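Local coordinates for protein neurotoxin (Clostridium botulinum, PDB 3N7L) that forms the receptor-binding domain of a botulinum neurotoxin of serotype D/C and probably attaches the toxin to gangliosides on nerve cells, at residues D5-S10 with Y209-E214; A68-F73 with I175-T180; M156-G161 with K218-L223. All coordinates share one frame; numbering follows the deposited sequence.

All three contacts reach the same antiparallel sheet of the N-terminal, lectin-like half of the receptor-binding domain. Interaction 1 pairs strand 7-14 with strand 202-211. Interaction 2, the two centres about 12 Å apart, is nested within the loop that interaction 1 closes; it joins the turn leading into strand 72-82, the neighbour of 202-211, to the loop before strand 180-187. In interaction 3 helix 217-226, next after strand 202-211, packs on strand 154-159; its centre is about 14 Å from that of interaction 1 and about 21 Å from that of interaction 2. Its segments alternate along the chain with those of both others, so residues far apart in sequence gather on one sheet.

Interaction 1: D5-S10 with Y209-E214; sequences DSKILS and YIFAKE
Ile210 O takes two backbone N-H groups from consecutive residues: Ile8 N at 2.8 Å, and Leu9 N in a weak, more bent bond. One carbonyl gripped by two successive amides is the signature of a classic beta bulge, with Ile8 and Leu9 both set opposite Ile210 and the register slipping by one between Lys7 and Leu9. On one side of the bulge Ile210 N gives its hydrogen to Leu9 O at 3.0 Å; on the other, Ala212 N reaches Ser6 O at 2.7 Å. Strands 7-10 and 209-211 run antiparallel, their axes 4.7 Å apart, and so join the N-terminal strand to the last strand of a jelly-roll of the concanavalin type. Backbone bonds from Tyr209 to Ser76 and from Phe211 to Ser74 bind the far edge of 209-211 to strand 72-82. On the face that carries Lys7, Tyr209 and Phe211, the lysine crosses both rings. Its CG lies anti to the backbone N (chi1 -178°) and the chain bends at chi3, which carries the ammonium over one face of Tyr209: a cation-pi contact with NZ 3.8 Å from the ring centroid and 22° off the normal. Lys7 CB rests 3.7 Å from Phe211 CE1, while Ser6 OG, bonded to Ile3 O, comes to the edge of the Phe211 ring. Ser10 OG approaches Tyr209 CE2 at 3.3 Å and bonds to Thr21, and the phenol OH goes to Gln12. The opposite face belongs to Leu9 and Ile210: Leu9 CD2 meets Ile210 CD1 at 3.6 Å, and Ile181 of strand 180-187 touches both residues. Ile8, at the bulge, lays CG1 and CD1 against Ile210 CG2.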
loop_
_atom_site.group_PDB
_atom_site.type_symbol
_atom_site.label_atom_id
_atom_site.label_comp_id
_atom_site.label_asym_id
_atom_site.label_seq_id
_atom_site.Cartn_x
_atom_site.Cartn_y
_atom_site.Cartn_z
ATOM N N ASP A 5 -22.415 6.613 15.155
ATOM C CA ASP A 5 -23.680 6.312 15.805
ATOM C C ASP A 5 -24.316 5.074 15.175
ATOM O O ASP A 5 -25.166 4.425 15.787
ATOM C CB ASP A 5 -24.634 7.503 15.685
ATOM C CG ASP A 5 -24.186 8.699 16.509
ATOM O OD1 ASP A 5 -24.842 9.760 16.421
ATOM O OD2 ASP A 5 -23.181 8.579 17.245
ATOM N N SER A 6 -23.896 4.749 13.954
ATOM C CA SER A 6 -24.432 3.588 13.249
ATOM C C SER A 6 -23.481 2.393 13.293
ATOM O O SER A 6 -23.825 1.305 12.838
ATOM C CB SER A 6 -24.751 3.953 11.791
ATOM O OG SER A 6 -23.596 4.403 11.101
ATOM N N LYS A 7 -22.288 2.590 13.844
ATOM C CA LYS A 7 -21.318 1.506 13.931
ATOM C C LYS A 7 -21.821 0.428 14.894
ATOM O O LYS A 7 -22.053 0.697 16.071
ATOM C CB LYS A 7 -19.965 2.043 14.407
ATOM C CG LYS A 7 -18.878 0.980 14.484
ATOM C CD LYS A 7 -17.596 1.514 15.108
ATOM C CE LYS A 7 -16.890 2.509 14.206
ATOM N NZ LYS A 7 -15.601 2.966 14.808
ATOM N N ILE A 8 -21.991 -0.791 14.389
ATOM C CA ILE A 8 -22.484 -1.889 15.212
ATOM C C ILE A 8 -21.431 -2.961 15.494
ATOM O O ILE A 8 -21.661 -3.880 16.279
ATOM C CB ILE A 8 -23.731 -2.545 14.572
ATOM C CG1 ILE A 8 -23.411 -3.017 13.148
ATOM C CG2 ILE A 8 -24.881 -1.543 14.546
ATOM C CD1 ILE A 8 -24.551 -3.767 12.483
ATOM N N LEU A 9 -20.280 -2.839 14.844
ATOM C CA LEU A 9 -19.175 -3.769 15.046
ATOM C C LEU A 9 -17.884 -3.022 14.779
ATOM O O LEU A 9 -17.760 -2.310 13.782
ATOM C CB LEU A 9 -19.274 -4.972 14.107
ATOM C CG LEU A 9 -18.068 -5.925 14.172
ATOM C CD1 LEU A 9 -17.897 -6.452 15.593
ATOM C CD2 LEU A 9 -18.262 -7.082 13.203
ATOM N N SER A 10 -16.925 -3.178 15.681
ATOM C CA SER A 10 -15.638 -2.512 15.551
ATOM C C SER A 10 -14.562 -3.453 16.068
ATOM O O SER A 10 -14.172 -3.386 17.232
ATOM C CB SER A 10 -15.644 -1.212 16.362
ATOM O OG SER A 10 -14.393 -0.556 16.282
ATOM N N TYR A 209 -14.818 -2.763 10.538
ATOM C CA TYR A 209 -16.040 -2.133 11.032
ATOM C C TYR A 209 -17.281 -2.515 10.228
ATOM O O TYR A 209 -17.192 -2.885 9.060
ATOM C CB TYR A 209 -15.926 -0.608 10.954
ATOM C CG TYR A 209 -14.776 0.042 11.689
ATOM C CD1 TYR A 209 -14.486 1.392 11.475
ATOM C CD2 TYR A 209 -13.999 -0.658 12.612
ATOM C CE1 TYR A 209 -13.454 2.032 12.155
ATOM C CE2 TYR A 209 -12.958 -0.022 13.306
ATOM C CZ TYR A 209 -12.696 1.324 13.065
ATOM O OH TYR A 209 -11.672 1.969 13.720
ATOM N N ILE A 210 -18.442 -2.412 10.867
ATOM C CA ILE A 210 -19.717 -2.654 10.202
ATOM C C ILE A 210 -20.662 -1.551 10.679
ATOM O O ILE A 210 -20.788 -1.302 11.884
ATOM C CB ILE A 210 -20.316 -4.041 10.527
ATOM C CG1 ILE A 210 -19.448 -5.143 9.908
ATOM C CG2 ILE A 210 -21.732 -4.135 9.953
ATOM C CD1 ILE A 210 -19.980 -6.545 10.103
ATOM N N PHE A 211 -21.301 -0.879 9.726
ATOM C CA PHE A 211 -22.220 0.215 10.022
ATOM C C PHE A 211 -23.647 -0.149 9.621
ATOM O O PHE A 211 -23.872 -0.770 8.580
ATOM C CB PHE A 211 -21.794 1.472 9.260
ATOM C CG PHE A 211 -20.443 1.995 9.649
ATOM C CD1 PHE A 211 -20.310 2.905 10.691
ATOM C CD2 PHE A 211 -19.299 1.577 8.971
ATOM C CE1 PHE A 211 -19.057 3.395 11.055
ATOM C CE2 PHE A 211 -18.043 2.058 9.325
ATOM C CZ PHE A 211 -17.920 2.970 10.369
ATOM N N ALA A 212 -24.607 0.250 10.449
ATOM C CA ALA A 212 -26.012 -0.029 10.185
ATOM C C ALA A 212 -26.592 1.009 9.235
ATOM O O ALA A 212 -27.702 1.489 9.433
ATOM C CB ALA A 212 -26.798 -0.042 11.491
ATOM N N LYS A 213 -25.831 1.360 8.207
ATOM C CA LYS A 213 -26.296 2.330 7.224
ATOM C C LYS A 213 -25.491 2.203 5.944
ATOM O O LYS A 213 -24.466 1.521 5.909
ATOM C CB LYS A 213 -26.161 3.758 7.759
ATOM C CG LYS A 213 -24.726 4.251 7.842
ATOM C CD LYS A 213 -24.656 5.728 8.208
ATOM C CE LYS A 213 -25.252 6.602 7.117
ATOM N NZ LYS A 213 -25.089 8.049 7.427
ATOM N N GLU A 214 -25.961 2.875 4.897
ATOM C CA GLU A 214 -25.294 2.869 3.604
ATOM C C GLU A 214 -24.407 4.112 3.566
ATOM O O GLU A 214 -24.897 5.223 3.362
ATOM C CB GLU A 214 -26.335 2.935 2.479
ATOM C CG GLU A 214 -25.823 2.533 1.098
ATOM C CD GLU A 214 -26.755 2.959 -0.036
ATOM O OE1 GLU A 214 -27.976 3.126 0.204
ATOM O OE2 GLU A 214 -26.264 3.116 -1.178
#

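Interaction 2: A68-F73 with I175-T180; sequences AMYESF and INFSKT
The two backbones keep well apart, Met69 and Phe177 making the closest CA pair at 7.0 Å, and no strand pairing links them. Residues 68-71 make a turn, closed by the bond from Glu71 N to Ala68 O, that leads into strand 72-82; residues 175-179 are an irregular loop entering strand 180-187, with Ser178 OG accepting from Thr180 N in an ST turn. Phe177 fills the interval and is the hub of an aromatic cluster. It turns an edge to one face of Tyr70, CD2 standing 3.6 Å above that ring plane and toward its rim, with the planes at 61°. Phe73 in turn points its own edge at the face of Phe177, in a second T-shaped pair with planes at 78°. Met69 CB closes on Phe177 CD2 at 3.5 Å, and the doubly bent methionine chain brings SD over a face of Phe73. Trp103 of strand 102-108, which belongs to the other sheet of the lectin-like half, touches both Met69 and Phe177. Tyr70 CG lies anti to its carbonyl carbon (chi1 -65°), and the ring extends from there to the loop, where Phe177 N donates to its OH at 3.0 Å. A water in the plane of the phenol ring lies 2.8 Å from the same OH and donates to Phe177 O, while Ile175 O sits at another point of the ring edge, 3.4 Å from CE1. The backbone N and O of Phe177 are thus both served, one directly and one through water, and this double attachment probably restrains rotation of the Tyr70 ring while its face receives the phenylalanine edge.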
loop_
_atom_site.group_PDB
_atom_site.type_symbol
_atom_site.label_atom_id
_atom_site.label_comp_id
_atom_site.label_asym_id
_atom_site.label_seq_id
_atom_site.Cartn_x
_atom_site.Cartn_y
_atom_site.Cartn_z
ATOM N N ALA A 68 -30.675 -4.562 11.180
ATOM C CA ALA A 68 -29.772 -3.743 10.377
ATOM C C ALA A 68 -29.451 -4.314 8.999
ATOM O O ALA A 68 -29.652 -3.652 7.984
ATOM C CB ALA A 68 -28.479 -3.506 11.146
ATOM N N MET A 69 -28.956 -5.544 8.982
ATOM C CA MET A 69 -28.553 -6.229 7.757
ATOM C C MET A 69 -29.596 -6.352 6.647
ATOM O O MET A 69 -29.241 -6.435 5.469
ATOM C CB MET A 69 -28.045 -7.626 8.109
ATOM C CG MET A 69 -26.920 -7.633 9.126
ATOM S SD MET A 69 -25.439 -6.849 8.485
ATOM C CE MET A 69 -24.705 -8.249 7.620
ATOM N N TYR A 70 -30.874 -6.365 7.010
ATOM C CA TYR A 70 -31.934 -6.514 6.016
ATOM C C TYR A 70 -32.338 -5.231 5.308
ATOM O O TYR A 70 -33.172 -5.250 4.403
ATOM C CB TYR A 70 -33.150 -7.179 6.665
ATOM C CG TYR A 70 -32.841 -8.589 7.108
ATOM C CD1 TYR A 70 -32.904 -9.654 6.204
ATOM C CD2 TYR A 70 -32.410 -8.851 8.407
ATOM C CE1 TYR A 70 -32.540 -10.948 6.586
ATOM C CE2 TYR A 70 -32.039 -10.140 8.795
ATOM C CZ TYR A 70 -32.106 -11.182 7.877
ATOM O OH TYR A 70 -31.717 -12.450 8.246
ATOM N N GLU A 71 -31.746 -4.115 5.707
ATOM C CA GLU A 71 -32.054 -2.849 5.063
ATOM C C GLU A 71 -30.801 -2.282 4.408
ATOM O O GLU A 71 -30.580 -2.474 3.215
ATOM C CB GLU A 71 -32.621 -1.860 6.078
ATOM C CG GLU A 71 -33.928 -2.316 6.692
ATOM C CD GLU A 71 -34.563 -1.249 7.552
ATOM O OE1 GLU A 71 -33.930 -0.825 8.544
ATOM O OE2 GLU A 71 -35.698 -0.832 7.233
ATOM N N SER A 72 -29.985 -1.588 5.195
ATOM C CA SER A 72 -28.744 -0.998 4.698
ATOM C C SER A 72 -27.603 -1.255 5.670
ATOM O O SER A 72 -27.782 -1.187 6.888
ATOM C CB SER A 72 -28.893 0.519 4.506
ATOM O OG SER A 72 -29.617 0.838 3.331
ATOM N N PHE A 73 -26.428 -1.553 5.132
ATOM C CA PHE A 73 -25.268 -1.790 5.971
ATOM C C PHE A 73 -23.995 -1.614 5.158
ATOM O O PHE A 73 -24.009 -1.702 3.929
ATOM C CB PHE A 73 -25.330 -3.188 6.600
ATOM C CG PHE A 73 -25.216 -4.314 5.613
ATOM C CD1 PHE A 73 -23.973 -4.723 5.141
ATOM C CD2 PHE A 73 -26.354 -4.974 5.160
ATOM C CE1 PHE A 73 -23.864 -5.774 4.234
ATOM C CE2 PHE A 73 -26.258 -6.024 4.252
ATOM C CZ PHE A 73 -25.010 -6.426 3.788
ATOM N N ILE A 175 -33.031 -14.937 2.114
ATOM C CA ILE A 175 -31.671 -14.736 2.587
ATOM C C ILE A 175 -31.715 -14.528 4.094
ATOM O O ILE A 175 -32.500 -13.730 4.611
ATOM C CB ILE A 175 -30.987 -13.529 1.881
ATOM C CG1 ILE A 175 -29.502 -13.484 2.256
ATOM C CG2 ILE A 175 -31.688 -12.223 2.243
ATOM C CD1 ILE A 175 -28.673 -12.603 1.347
ATOM N N ASN A 176 -30.883 -15.282 4.798
ATOM C CA ASN A 176 -30.822 -15.219 6.245
ATOM C C ASN A 176 -29.396 -14.857 6.649
ATOM O O ASN A 176 -28.460 -15.633 6.439
ATOM C CB ASN A 176 -31.213 -16.582 6.827
ATOM C CG ASN A 176 -31.507 -16.525 8.314
ATOM O OD1 ASN A 176 -30.692 -16.058 9.103
ATOM N ND2 ASN A 176 -32.678 -17.017 8.703
ATOM N N PHE A 177 -29.230 -13.673 7.224
ATOM C CA PHE A 177 -27.910 -13.227 7.641
ATOM C C PHE A 177 -27.458 -13.852 8.951
ATOM O O PHE A 177 -28.228 -13.968 9.903
ATOM C CB PHE A 177 -27.880 -11.700 7.724
ATOM C CG PHE A 177 -27.915 -11.033 6.380
ATOM C CD1 PHE A 177 -26.872 -11.214 5.474
ATOM C CD2 PHE A 177 -29.001 -10.249 6.003
ATOM C CE1 PHE A 177 -26.910 -10.627 4.213
ATOM C CE2 PHE A 177 -29.050 -9.656 4.742
ATOM C CZ PHE A 177 -28.004 -9.845 3.845
ATOM N N SER A 178 -26.195 -14.265 8.976
ATOM C CA SER A 178 -25.590 -14.892 10.144
ATOM C C SER A 178 -25.016 -13.856 11.104
ATOM O O SER A 178 -24.606 -12.773 10.696
ATOM C CB SER A 178 -24.475 -15.841 9.699
ATOM O OG SER A 178 -23.672 -16.246 10.794
ATOM N N LYS A 179 -24.988 -14.189 12.387
ATOM C CA LYS A 179 -24.436 -13.268 13.367
ATOM C C LYS A 179 -22.987 -13.635 13.668
ATOM O O LYS A 179 -22.366 -13.074 14.566
ATOM C CB LYS A 179 -25.283 -13.274 14.645
ATOM C CG LYS A 179 -25.683 -14.645 15.152
ATOM C CD LYS A 179 -24.502 -15.416 15.685
ATOM C CE LYS A 179 -24.973 -16.593 16.509
ATOM N NZ LYS A 179 -25.828 -16.130 17.635
ATOM N N THR A 180 -22.457 -14.582 12.899
ATOM C CA THR A 180 -21.077 -15.025 13.066
ATOM C C THR A 180 -20.227 -14.673 11.849
ATOM O O THR A 180 -20.638 -14.884 10.714
ATOM C CB THR A 180 -20.999 -16.554 13.291
ATOM O OG1 THR A 180 -21.604 -16.883 14.546
ATOM C CG2 THR A 180 -19.549 -17.025 13.300
HETATM O O HOH W 1 -30.530 -12.722 10.768
#

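Interaction 3: M156-G161 with K218-L223; sequences MIYING and KDINIL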
loop_
_atom_site.group_PDB
_atom_site.type_symbol
_atom_site.label_atom_id
_atom_site.label_comp_id
_atom_site.label_asym_id
_atom_site.label_seq_id
_atom_site.Cartn_x
_atom_site.Cartn_y
_atom_site.Cartn_z
ATOM N N MET A 156 -22.459 -1.730 -3.575
ATOM C CA MET A 156 -21.321 -1.005 -4.141
ATOM C C MET A 156 -20.014 -1.334 -3.428
ATOM O O MET A 156 -20.001 -1.573 -2.218
ATOM C CB MET A 156 -21.553 0.511 -4.050
ATOM C CG MET A 156 -22.904 0.992 -4.565
ATOM S SD MET A 156 -23.065 2.798 -4.502
ATOM C CE MET A 156 -23.428 3.060 -2.784
ATOM N N ILE A 157 -18.914 -1.351 -4.172
ATOM C CA ILE A 157 -17.627 -1.621 -3.551
ATOM C C ILE A 157 -16.640 -0.517 -3.887
ATOM O O ILE A 157 -16.513 -0.102 -5.038
ATOM C CB ILE A 157 -17.039 -2.999 -3.963
ATOM C CG1 ILE A 157 -15.716 -3.220 -3.226
ATOM C CG2 ILE A 157 -16.805 -3.063 -5.466
ATOM C CD1 ILE A 157 -15.199 -4.633 -3.312
ATOM N N TYR A 158 -15.970 -0.025 -2.851
ATOM C CA TYR A 158 -14.981 1.032 -2.987
ATOM C C TYR A 158 -13.622 0.502 -2.535
ATOM O O TYR A 158 -13.537 -0.345 -1.641
ATOM C CB TYR A 158 -15.349 2.225 -2.100
ATOM C CG TYR A 158 -16.694 2.863 -2.375
ATOM C CD1 TYR A 158 -16.778 4.098 -3.026
ATOM C CD2 TYR A 158 -17.880 2.265 -1.931
ATOM C CE1 TYR A 158 -18.009 4.731 -3.225
ATOM C CE2 TYR A 158 -19.123 2.889 -2.125
ATOM C CZ TYR A 158 -19.175 4.124 -2.769
ATOM O OH TYR A 158 -20.382 4.769 -2.933
ATOM N N ILE A 159 -12.565 1.003 -3.160
ATOM C CA ILE A 159 -11.207 0.622 -2.808
ATOM C C ILE A 159 -10.463 1.932 -2.629
ATOM O O ILE A 159 -10.437 2.763 -3.537
ATOM C CB ILE A 159 -10.547 -0.220 -3.922
ATOM C CG1 ILE A 159 -11.286 -1.556 -4.062
ATOM C CG2 ILE A 159 -9.066 -0.444 -3.613
ATOM C CD1 ILE A 159 -11.287 -2.402 -2.790
ATOM N N ASN A 160 -9.873 2.120 -1.452
ATOM C CA ASN A 160 -9.151 3.349 -1.136
ATOM C C ASN A 160 -10.012 4.582 -1.402
ATOM O O ASN A 160 -9.536 5.593 -1.922
ATOM C CB ASN A 160 -7.844 3.431 -1.931
ATOM C CG ASN A 160 -6.893 2.305 -1.584
ATOM O OD1 ASN A 160 -6.876 1.836 -0.448
ATOM N ND2 ASN A 160 -6.094 1.866 -2.558
ATOM N N GLY A 161 -11.289 4.482 -1.043
ATOM C CA GLY A 161 -12.202 5.593 -1.223
ATOM C C GLY A 161 -12.748 5.800 -2.623
ATOM O O GLY A 161 -13.577 6.691 -2.827
ATOM N N LYS A 218 -18.587 10.641 0.513
ATOM C CA LYS A 218 -17.974 11.540 1.484
ATOM C C LYS A 218 -17.659 10.829 2.797
ATOM O O LYS A 218 -16.528 10.886 3.281
ATOM C CB LYS A 218 -18.894 12.733 1.748
ATOM C CG LYS A 218 -18.301 13.774 2.682
ATOM C CD LYS A 218 -19.215 14.983 2.814
ATOM C CE LYS A 218 -18.608 16.039 3.727
ATOM N NZ LYS A 218 -19.467 17.255 3.817
ATOM N N ASP A 219 -18.661 10.164 3.367
ATOM C CA ASP A 219 -18.485 9.439 4.621
ATOM C C ASP A 219 -17.319 8.464 4.503
ATOM O O ASP A 219 -16.435 8.433 5.357
ATOM C CB ASP A 219 -19.756 8.652 4.974
ATOM C CG ASP A 219 -20.943 9.551 5.281
ATOM O OD1 ASP A 219 -22.067 9.023 5.486
ATOM O OD2 ASP A 219 -20.753 10.784 5.318
ATOM N N ILE A 220 -17.345 7.666 3.439
ATOM C CA ILE A 220 -16.320 6.668 3.145
ATOM C C ILE A 220 -14.921 7.266 3.196
ATOM O O ILE A 220 -14.047 6.768 3.905
ATOM C CB ILE A 220 -16.532 6.061 1.723
ATOM C CG1 ILE A 220 -17.710 5.102 1.739
ATOM C CG2 ILE A 220 -15.268 5.346 1.232
ATOM C CD1 ILE A 220 -18.065 4.599 0.382
ATOM N N ASN A 221 -14.709 8.328 2.429
ATOM C CA ASN A 221 -13.400 8.952 2.384
ATOM C C ASN A 221 -12.969 9.612 3.683
ATOM O O ASN A 221 -11.785 9.612 4.010
ATOM C CB ASN A 221 -13.324 9.926 1.216
ATOM C CG ASN A 221 -13.222 9.209 -0.117
ATOM O OD1 ASN A 221 -14.223 8.774 -0.685
ATOM N ND2 ASN A 221 -12.001 9.059 -0.609
ATOM N N ILE A 222 -13.917 10.169 4.429
ATOM C CA ILE A 222 -13.576 10.778 5.708
ATOM C C ILE A 222 -13.084 9.647 6.613
ATOM O O ILE A 222 -12.107 9.799 7.352
ATOM C CB ILE A 222 -14.802 11.476 6.351
ATOM C CG1 ILE A 222 -15.088 12.789 5.617
ATOM C CG2 ILE A 222 -14.549 11.740 7.833
ATOM C CD1 ILE A 222 -16.275 13.554 6.165
ATOM N N LEU A 223 -13.761 8.504 6.540
ATOM C CA LEU A 223 -13.376 7.342 7.332
ATOM C C LEU A 223 -11.976 6.917 6.896
ATOM O O LEU A 223 -11.080 6.737 7.719
ATOM C CB LEU A 223 -14.356 6.192 7.098
ATOM C CG LEU A 223 -14.112 4.913 7.899
ATOM C CD1 LEU A 223 -14.153 5.224 9.389
ATOM C CD2 LEU A 223 -15.172 3.875 7.538
#
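Strand 156-159 passes beside helix 218-223 and turns through Asn160 and Gly161, where the backbones come closest, Gly161 CA lying 5.1 Å from Asn221 CA. This is a helix-on-sheet contact: helix 217-226, which follows strand 202-211, rests against strand 154-159, the turn that follows it and strand 143-150. Ile220 makes the apolar part of the contact. Its CG1 branch, anti to the carbonyl carbon (chi1 -74°), carries CD1 over one face of the Tyr158 ring, with the spacing probably modelled too tight, and the two side chains cross at about a right angle. The other branch, CG2, packs against Gly161 CA at 3.9 Å, so that Ile220 straddles the strand end and the turn. Thr146 of strand 143-150 and Leu215 also touch the isoleucine. Gly161 has a positive phi of 79° and no side chain, and the flat end of Asn221 lies close against it. At the other end of the tyrosine, the hydroxyl bonds to Asp217 at the start of the helix, so Tyr158 meets the helix both through its ring face and through its polar end. The turn is anchored in the sheet as well, by Asn160, whose OD1 accepts a hydrogen bond from Phe144 N.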